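Local structure of core protein VP7 (Bluetongue virus, 1BVP) at residues A[63-72]-A[83-94]; A[282-291]-A[306-314]. The protein forms trimers that coat the VP3 scaffold as 260 capsomers and so build the surface layer of the viral core. All coordinates share one frame; numbering follows the deposited sequence.

Interaction 1: residues A[63-72]-A[83-94]; sequences FMCLDMMLSA and DYTQHMATIGVL
Asp67 OD1 is gripped by two donors of the incoming chain: Tyr84 OH at 2.6 Å and the backbone N of His87 at 3.1 Å. In the helical domain of VP7, this carboxylate on helix 55-73 fastens the segment leading into the short helix 90-94, whose axis crosses the longer one at 83°. The two donors approach OD1 from opposite faces of the carboxylate plane, which should resist rotation of the group. OD2 is hydrogen-bonded to Tyr40 OH and forms a salt bridge with Arg46, a partner likely to favour the ionised acid; the same oxygen lies in plane at the edge of the His87 ring, near CD2.

The Tyr84 ring lies between its own chain and the helix: Leu66 CD2 sits over the centre of one face, 3.7 Å from the centroid, and Gln86 N is offset over the other. With CG anti to the backbone N (chi1 162°), the ring runs toward the helix and its hydroxyl reaches Asp67. Tyr84 CB lies over a face of the Phe63 ring, while the two rings meet obliquely. Farther along, Thr90 OG1 donates to His87 O across the type I turn. Met68 extends beside helix 90-94, its CE 3.9 Å from Leu94 CD1. Ser71 OG turns back to its own helix, donating to Asp67 O at 3.1 Å, and also packs 3.5 Å from Thr90 CB.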
loop_
_atom_site.group_PDB
_atom_site.type_symbol
_atom_site.label_atom_id
_atom_site.label_comp_id
_atom_site.label_asym_id
_atom_site.label_seq_id
_atom_site.Cartn_x
_atom_site.Cartn_y
_atom_site.Cartn_z
ATOM N N PHE A 63 -0.076 -22.677 23.817
ATOM C CA PHE A 63 -0.159 -21.913 25.050
ATOM C C PHE A 63 1.166 -21.284 25.394
ATOM O O PHE A 63 1.203 -20.200 25.968
ATOM C CB PHE A 63 -0.635 -22.765 26.192
ATOM C CG PHE A 63 -2.044 -23.242 26.038
ATOM C CD1 PHE A 63 -2.964 -22.526 25.270
ATOM C CD2 PHE A 63 -2.464 -24.416 26.665
ATOM C CE1 PHE A 63 -4.279 -22.975 25.135
ATOM C CE2 PHE A 63 -3.774 -24.866 26.531
ATOM C CZ PHE A 63 -4.684 -24.153 25.769
ATOM N N MET A 64 2.262 -21.923 24.981
ATOM C CA MET A 64 3.591 -21.384 25.260
ATOM C C MET A 64 3.760 -20.116 24.432
ATOM O O MET A 64 4.301 -19.123 24.893
ATOM C CB MET A 64 4.677 -22.398 24.893
ATOM C CG MET A 64 6.058 -21.829 25.078
ATOM S SD MET A 64 7.363 -22.828 24.438
ATOM C CE MET A 64 7.082 -22.817 22.630
ATOM N N CYS A 65 3.293 -20.165 23.195
ATOM C CA CYS A 65 3.368 -19.019 22.310
ATOM C C CYS A 65 2.476 -17.884 22.816
ATOM O O CYS A 65 2.899 -16.711 22.848
ATOM C CB CYS A 65 2.942 -19.451 20.947
ATOM S SG CYS A 65 4.209 -20.417 20.158
ATOM N N LEU A 66 1.263 -18.236 23.249
ATOM C CA LEU A 66 0.345 -17.255 23.807
ATOM C C LEU A 66 1.002 -16.564 25.009
ATOM O O LEU A 66 1.005 -15.334 25.113
ATOM C CB LEU A 66 -0.949 -17.935 24.217
ATOM C CG LEU A 66 -2.097 -17.069 24.757
ATOM C CD1 LEU A 66 -2.344 -15.846 23.906
ATOM C CD2 LEU A 66 -3.350 -17.929 24.795
ATOM N N ASP A 67 1.623 -17.343 25.889
ATOM C CA ASP A 67 2.293 -16.766 27.058
ATOM C C ASP A 67 3.371 -15.792 26.660
ATOM O O ASP A 67 3.530 -14.736 27.269
ATOM C CB ASP A 67 2.948 -17.853 27.920
ATOM C CG ASP A 67 2.022 -18.403 28.983
ATOM O OD1 ASP A 67 1.010 -17.748 29.315
ATOM O OD2 ASP A 67 2.311 -19.499 29.499
ATOM N N MET A 68 4.146 -16.185 25.659
ATOM C CA MET A 68 5.249 -15.379 25.180
ATOM C C MET A 68 4.788 -14.108 24.510
ATOM O O MET A 68 5.397 -13.056 24.707
ATOM C CB MET A 68 6.119 -16.206 24.256
ATOM C CG MET A 68 6.878 -17.285 24.999
ATOM S SD MET A 68 8.015 -18.160 23.941
ATOM C CE MET A 68 9.038 -18.847 25.205
ATOM N N MET A 69 3.711 -14.198 23.729
ATOM C CA MET A 69 3.131 -13.034 23.063
ATOM C C MET A 69 2.617 -12.052 24.155
ATOM O O MET A 69 3.033 -10.902 24.197
ATOM C CB MET A 69 1.998 -13.501 22.150
ATOM C CG MET A 69 1.278 -12.416 21.326
ATOM S SD MET A 69 -0.140 -11.692 22.194
ATOM C CE MET A 69 0.144 -9.964 21.988
ATOM N N LEU A 70 1.832 -12.537 25.119
ATOM C CA LEU A 70 1.323 -11.653 26.160
ATOM C C LEU A 70 2.416 -11.018 26.985
ATOM O O LEU A 70 2.353 -9.826 27.284
ATOM C CB LEU A 70 0.310 -12.365 27.065
ATOM C CG LEU A 70 -0.882 -12.947 26.285
ATOM C CD1 LEU A 70 -1.731 -13.831 27.144
ATOM C CD2 LEU A 70 -1.705 -11.824 25.638
ATOM N N SER A 71 3.451 -11.774 27.321
ATOM C CA SER A 71 4.537 -11.197 28.126
ATOM C C SER A 71 5.317 -10.135 27.362
ATOM O O SER A 71 5.650 -9.090 27.910
ATOM C CB SER A 71 5.482 -12.282 28.669
ATOM O OG SER A 71 4.764 -13.126 29.565
ATOM N N ALA A 72 5.574 -10.373 26.080
ATOM C CA ALA A 72 6.314 -9.386 25.297
ATOM C C ALA A 72 5.484 -8.114 25.092
ATOM O O ALA A 72 6.050 -7.028 25.012
ATOM C CB ALA A 72 6.718 -9.971 23.941
ATOM N N ASP A 83 -9.188 -23.747 30.192
ATOM C CA ASP A 83 -8.135 -24.580 29.640
ATOM C C ASP A 83 -6.777 -23.942 29.663
ATOM O O ASP A 83 -5.768 -24.635 29.652
ATOM C CB ASP A 83 -8.481 -24.976 28.196
ATOM C CG ASP A 83 -9.709 -25.868 28.118
ATOM O OD1 ASP A 83 -10.123 -26.426 29.167
ATOM O OD2 ASP A 83 -10.285 -26.017 27.017
ATOM N N TYR A 84 -6.740 -22.620 29.689
ATOM C CA TYR A 84 -5.471 -21.914 29.670
ATOM C C TYR A 84 -5.375 -20.928 30.796
ATOM O O TYR A 84 -6.320 -20.176 31.082
ATOM C CB TYR A 84 -5.297 -21.188 28.331
ATOM C CG TYR A 84 -4.250 -20.084 28.335
ATOM C CD1 TYR A 84 -2.889 -20.378 28.211
ATOM C CD2 TYR A 84 -4.610 -18.746 28.476
ATOM C CE1 TYR A 84 -1.913 -19.380 28.231
ATOM C CE2 TYR A 84 -3.625 -17.733 28.501
ATOM C CZ TYR A 84 -2.282 -18.066 28.381
ATOM O OH TYR A 84 -1.310 -17.093 28.466
ATOM N N THR A 85 -4.209 -20.909 31.420
ATOM C CA THR A 85 -3.947 -19.969 32.493
ATOM C C THR A 85 -2.618 -19.309 32.185
ATOM O O THR A 85 -1.618 -19.979 31.989
ATOM C CB THR A 85 -3.906 -20.674 33.839
ATOM O OG1 THR A 85 -5.095 -21.472 33.961
ATOM C CG2 THR A 85 -3.869 -19.653 34.980
ATOM N N GLN A 86 -2.616 -17.997 32.073
ATOM C CA GLN A 86 -1.396 -17.287 31.757
ATOM C C GLN A 86 -0.349 -17.414 32.860
ATOM O O GLN A 86 -0.653 -17.224 34.033
ATOM C CB GLN A 86 -1.728 -15.819 31.457
ATOM C CG GLN A 86 -0.545 -14.864 31.360
ATOM C CD GLN A 86 -0.959 -13.454 30.972
ATOM O OE1 GLN A 86 -2.140 -13.107 31.034
ATOM N NE2 GLN A 86 0.002 -12.639 30.570
ATOM N N HIS A 87 0.893 -17.683 32.455
ATOM C CA HIS A 87 2.026 -17.823 33.363
ATOM C C HIS A 87 2.878 -16.625 33.302
ATOM O O HIS A 87 3.678 -16.493 32.396
ATOM C CB HIS A 87 2.867 -19.035 32.999
ATOM C CG HIS A 87 2.100 -20.306 33.082
ATOM N ND1 HIS A 87 1.929 -20.984 34.271
ATOM C CD2 HIS A 87 1.305 -20.926 32.174
ATOM C CE1 HIS A 87 1.045 -21.955 34.098
ATOM N NE2 HIS A 87 0.653 -21.941 32.834
ATOM N N MET A 88 2.769 -15.807 34.335
ATOM C CA MET A 88 3.514 -14.563 34.448
ATOM C C MET A 88 5.035 -14.741 34.469
ATOM O O MET A 88 5.782 -13.821 34.098
ATOM C CB MET A 88 3.040 -13.820 35.693
ATOM C CG MET A 88 1.517 -13.721 35.785
ATOM S SD MET A 88 0.844 -12.793 34.393
ATOM C CE MET A 88 1.743 -11.141 34.581
ATOM N N ALA A 89 5.500 -15.922 34.881
ATOM C CA ALA A 89 6.941 -16.194 34.915
ATOM C C ALA A 89 7.591 -16.177 33.521
ATOM O O ALA A 89 8.827 -16.154 33.419
ATOM C CB ALA A 89 7.196 -17.533 35.560
ATOM N N THR A 90 6.770 -16.212 32.462
ATOM C CA THR A 90 7.265 -16.221 31.090
ATOM C C THR A 90 8.198 -15.051 30.801
ATOM O O THR A 90 9.168 -15.182 30.047
ATOM C CB THR A 90 6.124 -16.266 30.111
ATOM O OG1 THR A 90 5.277 -17.391 30.404
ATOM C CG2 THR A 90 6.634 -16.411 28.716
ATOM N N ILE A 91 7.980 -13.936 31.484
ATOM C CA ILE A 91 8.835 -12.771 31.290
ATOM C C ILE A 91 10.289 -13.126 31.635
ATOM O O ILE A 91 11.218 -12.655 30.989
ATOM C CB ILE A 91 8.318 -11.536 32.110
ATOM C CG1 ILE A 91 9.186 -10.322 31.819
ATOM C CG2 ILE A 91 8.313 -11.805 33.604
ATOM C CD1 ILE A 91 9.037 -9.825 30.405
ATOM N N GLY A 92 10.466 -13.987 32.642
ATOM C CA GLY A 92 11.789 -14.429 33.061
ATOM C C GLY A 92 12.393 -15.315 31.984
ATOM O O GLY A 92 13.585 -15.287 31.729
ATOM N N VAL A 93 11.567 -16.130 31.361
ATOM C CA VAL A 93 12.043 -16.961 30.283
ATOM C C VAL A 93 12.584 -16.073 29.157
ATOM O O VAL A 93 13.707 -16.233 28.696
ATOM C CB VAL A 93 10.896 -17.768 29.706
ATOM C CG1 VAL A 93 11.370 -18.517 28.488
ATOM C CG2 VAL A 93 10.292 -18.688 30.793
ATOM N N LEU A 94 11.773 -15.122 28.720
ATOM C CA LEU A 94 12.153 -14.225 27.635
ATOM C C LEU A 94 13.333 -13.289 27.923
ATOM O O LEU A 94 13.941 -12.745 26.989
ATOM C CB LEU A 94 10.950 -13.409 27.219
ATOM C CG LEU A 94 10.085 -13.770 26.027
ATOM C CD1 LEU A 94 10.319 -15.151 25.520
ATOM C CD2 LEU A 94 8.668 -13.562 26.448
#

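Interaction 2: residues A[282-291]-A[306-314]; sequences RTAILNRTTL and SILTLLLLS
A nearly antiparallel helix pair in the helical domain is joined here: residues 282-291, which include the last part of helix 276-286 and a type I turn from Leu286 to Thr289, lie along helix 304-323, with short axes running at 159° and no nearer than 12.1 Å. Leu313 bridges them. Its CD1 reaches Leu286 CD2 at 4.0 Å and the aliphatic CG of Arg282 at 4.1 Å, while CD2 meets Ile285 CD1, the two side chains lying alongside each other and running opposite ways. The guanidinium of Arg282 turns elsewhere, NE donating to Val270 O.

In the turn, Thr289 OG1 donates to Leu286 O in the carbonyl plane, on a lone pair, at 2.7 Å, and accepts from Leu291 N in an ST turn. With its hydroxyl so occupied, Thr289 offers CG2 to Thr309 CG2, 4.3 Å away. Leu291 packs against Ser306 and Leu310, one turn apart, with CD1 3.9 Å from Ser306 CB and CD2 4.1 Å from Leu310 CG. Ser306 OG is hydrogen-bonded to Asp303 OD1. No hydrogen bond crosses between the two segments, so their cohesion rests on apolar fit, while the Thr289 hydroxyl is used within its own segment.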
loop_
_atom_site.group_PDB
_atom_site.type_symbol
_atom_site.label_atom_id
_atom_site.label_comp_id
_atom_site.label_asym_id
_atom_site.label_seq_id
_atom_site.Cartn_x
_atom_site.Cartn_y
_atom_site.Cartn_z
ATOM N N ARG A 282 -8.675 -13.270 20.204
ATOM C CA ARG A 282 -8.194 -11.989 19.694
ATOM C C ARG A 282 -8.955 -10.851 20.375
ATOM O O ARG A 282 -8.358 -9.893 20.877
ATOM C CB ARG A 282 -8.345 -11.896 18.178
ATOM C CG ARG A 282 -7.779 -10.573 17.657
ATOM C CD ARG A 282 -8.844 -9.753 16.946
ATOM N NE ARG A 282 -9.480 -10.493 15.851
ATOM C CZ ARG A 282 -10.753 -10.890 15.855
ATOM N NH1 ARG A 282 -11.535 -10.608 16.895
ATOM N NH2 ARG A 282 -11.224 -11.619 14.846
ATOM N N THR A 283 -10.277 -10.948 20.385
ATOM C CA THR A 283 -11.086 -9.943 21.061
ATOM C C THR A 283 -10.654 -9.755 22.526
ATOM O O THR A 283 -10.419 -8.627 22.980
ATOM C CB THR A 283 -12.524 -10.359 21.069
ATOM O OG1 THR A 283 -12.955 -10.539 19.725
ATOM C CG2 THR A 283 -13.344 -9.334 21.769
ATOM N N ALA A 284 -10.517 -10.861 23.260
ATOM C CA ALA A 284 -10.095 -10.798 24.667
ATOM C C ALA A 284 -8.732 -10.143 24.856
ATOM O O ALA A 284 -8.537 -9.381 25.796
ATOM C CB ALA A 284 -10.088 -12.181 25.282
ATOM N N ILE A 285 -7.776 -10.454 23.992
ATOM C CA ILE A 285 -6.460 -9.851 24.107
ATOM C C ILE A 285 -6.540 -8.356 23.771
ATOM O O ILE A 285 -5.988 -7.530 24.495
ATOM C CB ILE A 285 -5.438 -10.564 23.171
ATOM C CG1 ILE A 285 -5.282 -12.026 23.574
ATOM C CG2 ILE A 285 -4.097 -9.862 23.190
ATOM C CD1 ILE A 285 -4.575 -12.852 22.541
ATOM N N LEU A 286 -7.247 -7.989 22.707
ATOM C CA LEU A 286 -7.331 -6.575 22.340
ATOM C C LEU A 286 -8.092 -5.710 23.368
ATOM O O LEU A 286 -7.833 -4.499 23.471
ATOM C CB LEU A 286 -7.873 -6.419 20.918
ATOM C CG LEU A 286 -6.864 -6.820 19.827
ATOM C CD1 LEU A 286 -7.473 -6.817 18.458
ATOM C CD2 LEU A 286 -5.616 -5.932 19.853
ATOM N N ASN A 287 -8.962 -6.326 24.179
ATOM C CA ASN A 287 -9.707 -5.584 25.226
ATOM C C ASN A 287 -8.807 -4.985 26.272
ATOM O O ASN A 287 -9.232 -4.166 27.068
ATOM C CB ASN A 287 -10.717 -6.465 25.971
ATOM C CG ASN A 287 -11.951 -6.743 25.144
ATOM O OD1 ASN A 287 -12.267 -5.974 24.224
ATOM N ND2 ASN A 287 -12.653 -7.841 25.443
ATOM N N ARG A 288 -7.576 -5.453 26.316
ATOM C CA ARG A 288 -6.617 -4.998 27.298
ATOM C C ARG A 288 -5.730 -3.931 26.696
ATOM O O ARG A 288 -4.703 -3.584 27.270
ATOM C CB ARG A 288 -5.761 -6.195 27.726
ATOM C CG ARG A 288 -6.135 -6.891 29.023
ATOM C CD ARG A 288 -7.462 -7.635 29.042
ATOM N NE ARG A 288 -8.457 -6.929 29.848
ATOM C CZ ARG A 288 -8.222 -6.306 31.009
ATOM N NH1 ARG A 288 -7.013 -6.290 31.589
ATOM N NH2 ARG A 288 -9.183 -5.545 31.519
ATOM N N THR A 289 -6.106 -3.434 25.520
ATOM C CA THR A 289 -5.321 -2.421 24.822
ATOM C C THR A 289 -6.190 -1.235 24.382
ATOM O O THR A 289 -7.403 -1.201 24.627
ATOM C CB THR A 289 -4.637 -3.033 23.569
ATOM O OG1 THR A 289 -5.616 -3.260 22.548
ATOM C CG2 THR A 289 -3.971 -4.381 23.910
ATOM N N THR A 290 -5.575 -0.265 23.710
ATOM C CA THR A 290 -6.312 0.905 23.237
ATOM C C THR A 290 -6.764 0.712 21.802
ATOM O O THR A 290 -7.286 1.635 21.175
ATOM C CB THR A 290 -5.478 2.180 23.353
ATOM O OG1 THR A 290 -4.186 1.964 22.786
ATOM C CG2 THR A 290 -5.313 2.555 24.811
ATOM N N LEU A 291 -6.578 -0.502 21.302
ATOM C CA LEU A 291 -6.953 -0.863 19.961
ATOM C C LEU A 291 -8.366 -1.431 19.960
ATOM O O LEU A 291 -8.842 -1.948 20.974
ATOM C CB LEU A 291 -6.019 -1.956 19.454
ATOM C CG LEU A 291 -4.797 -1.804 18.551
ATOM C CD1 LEU A 291 -4.444 -0.403 18.249
ATOM C CD2 LEU A 291 -3.643 -2.524 19.220
ATOM N N SER A 306 1.039 -0.322 20.571
ATOM C CA SER A 306 0.008 -0.756 19.634
ATOM C C SER A 306 0.617 -1.468 18.456
ATOM O O SER A 306 0.160 -2.558 18.085
ATOM C CB SER A 306 -0.773 0.442 19.155
ATOM O OG SER A 306 -1.237 1.117 20.299
ATOM N N ILE A 307 1.649 -0.862 17.869
ATOM C CA ILE A 307 2.282 -1.476 16.715
ATOM C C ILE A 307 2.829 -2.863 17.059
ATOM O O ILE A 307 2.577 -3.835 16.344
ATOM C CB ILE A 307 3.399 -0.608 16.187
ATOM C CG1 ILE A 307 2.860 0.784 15.856
ATOM C CG2 ILE A 307 3.987 -1.262 14.970
ATOM C CD1 ILE A 307 1.826 0.784 14.722
ATOM N N LEU A 308 3.534 -2.954 18.183
ATOM C CA LEU A 308 4.117 -4.204 18.636
ATOM C C LEU A 308 3.054 -5.266 18.823
ATOM O O LEU A 308 3.187 -6.410 18.337
ATOM C CB LEU A 308 4.789 -3.988 19.968
ATOM C CG LEU A 308 6.204 -4.503 20.173
ATOM C CD1 LEU A 308 6.241 -5.042 21.571
ATOM C CD2 LEU A 308 6.566 -5.579 19.187
ATOM N N THR A 309 2.020 -4.905 19.570
ATOM C CA THR A 309 0.918 -5.817 19.827
ATOM C C THR A 309 0.302 -6.352 18.525
ATOM O O THR A 309 -0.042 -7.529 18.429
ATOM C CB THR A 309 -0.157 -5.122 20.676
ATOM O OG1 THR A 309 0.418 -4.657 21.915
ATOM C CG2 THR A 309 -1.284 -6.057 20.971
ATOM N N LEU A 310 0.166 -5.494 17.521
ATOM C CA LEU A 310 -0.390 -5.922 16.250
ATOM C C LEU A 310 0.551 -6.911 15.606
ATOM O O LEU A 310 0.099 -7.977 15.175
ATOM C CB LEU A 310 -0.658 -4.734 15.302
ATOM C CG LEU A 310 -1.815 -3.852 15.793
ATOM C CD1 LEU A 310 -1.808 -2.561 15.049
ATOM C CD2 LEU A 310 -3.140 -4.570 15.666
ATOM N N LEU A 311 1.843 -6.579 15.533
ATOM C CA LEU A 311 2.819 -7.489 14.922
ATOM C C LEU A 311 2.872 -8.841 15.636
ATOM O O LEU A 311 2.780 -9.903 15.011
ATOM C CB LEU A 311 4.202 -6.869 14.925
ATOM C CG LEU A 311 4.229 -5.637 14.043
ATOM C CD1 LEU A 311 5.648 -5.135 13.981
ATOM C CD2 LEU A 311 3.708 -5.987 12.647
ATOM N N LEU A 312 2.971 -8.778 16.958
ATOM C CA LEU A 312 3.010 -9.964 17.785
ATOM C C LEU A 312 1.721 -10.811 17.612
ATOM O O LEU A 312 1.777 -12.044 17.422
ATOM C CB LEU A 312 3.238 -9.529 19.234
ATOM C CG LEU A 312 4.614 -9.668 19.936
ATOM C CD1 LEU A 312 5.758 -9.624 19.003
ATOM C CD2 LEU A 312 4.760 -8.617 21.005
ATOM N N LEU A 313 0.562 -10.159 17.603
ATOM C CA LEU A 313 -0.697 -10.888 17.426
ATOM C C LEU A 313 -0.814 -11.506 16.037
ATOM O O LEU A 313 -1.358 -12.585 15.894
ATOM C CB LEU A 313 -1.867 -9.967 17.655
ATOM C CG LEU A 313 -2.828 -10.308 18.771
ATOM C CD1 LEU A 313 -4.011 -9.388 18.572
ATOM C CD2 LEU A 313 -3.278 -11.763 18.735
ATOM N N SER A 314 -0.313 -10.822 15.011
ATOM C CA SER A 314 -0.357 -11.332 13.644
ATOM C C SER A 314 0.439 -12.630 13.542
ATOM O O SER A 314 -0.019 -13.619 12.949
ATOM C CB SER A 314 0.205 -10.293 12.679
ATOM O OG SER A 314 -0.015 -10.737 11.355
#

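Interactions 1 and 2, with centres about 15 Å apart, share the helical core of the subunit, where helix 55-73 packs against both helices of the second contact. The surfaces that this helix turns to residues 83-94 and to interaction 2 overlap at Leu66, Leu70 and Ala72, which take part in both surroundings. Leu66 CD1 is 4.0 Å from Ile285 CD1, and Leu70 CD2 lies 3.9 Å from Ile285 CG2. Ala72 CB reaches Leu312 CD2 at 3.8 Å. The polar grip on Asp67 thus adjoins an apolar layer. Of the two, only interaction 2 touches another chain of the trimer, through Ser314, which packs on Arg111 of a second subunit.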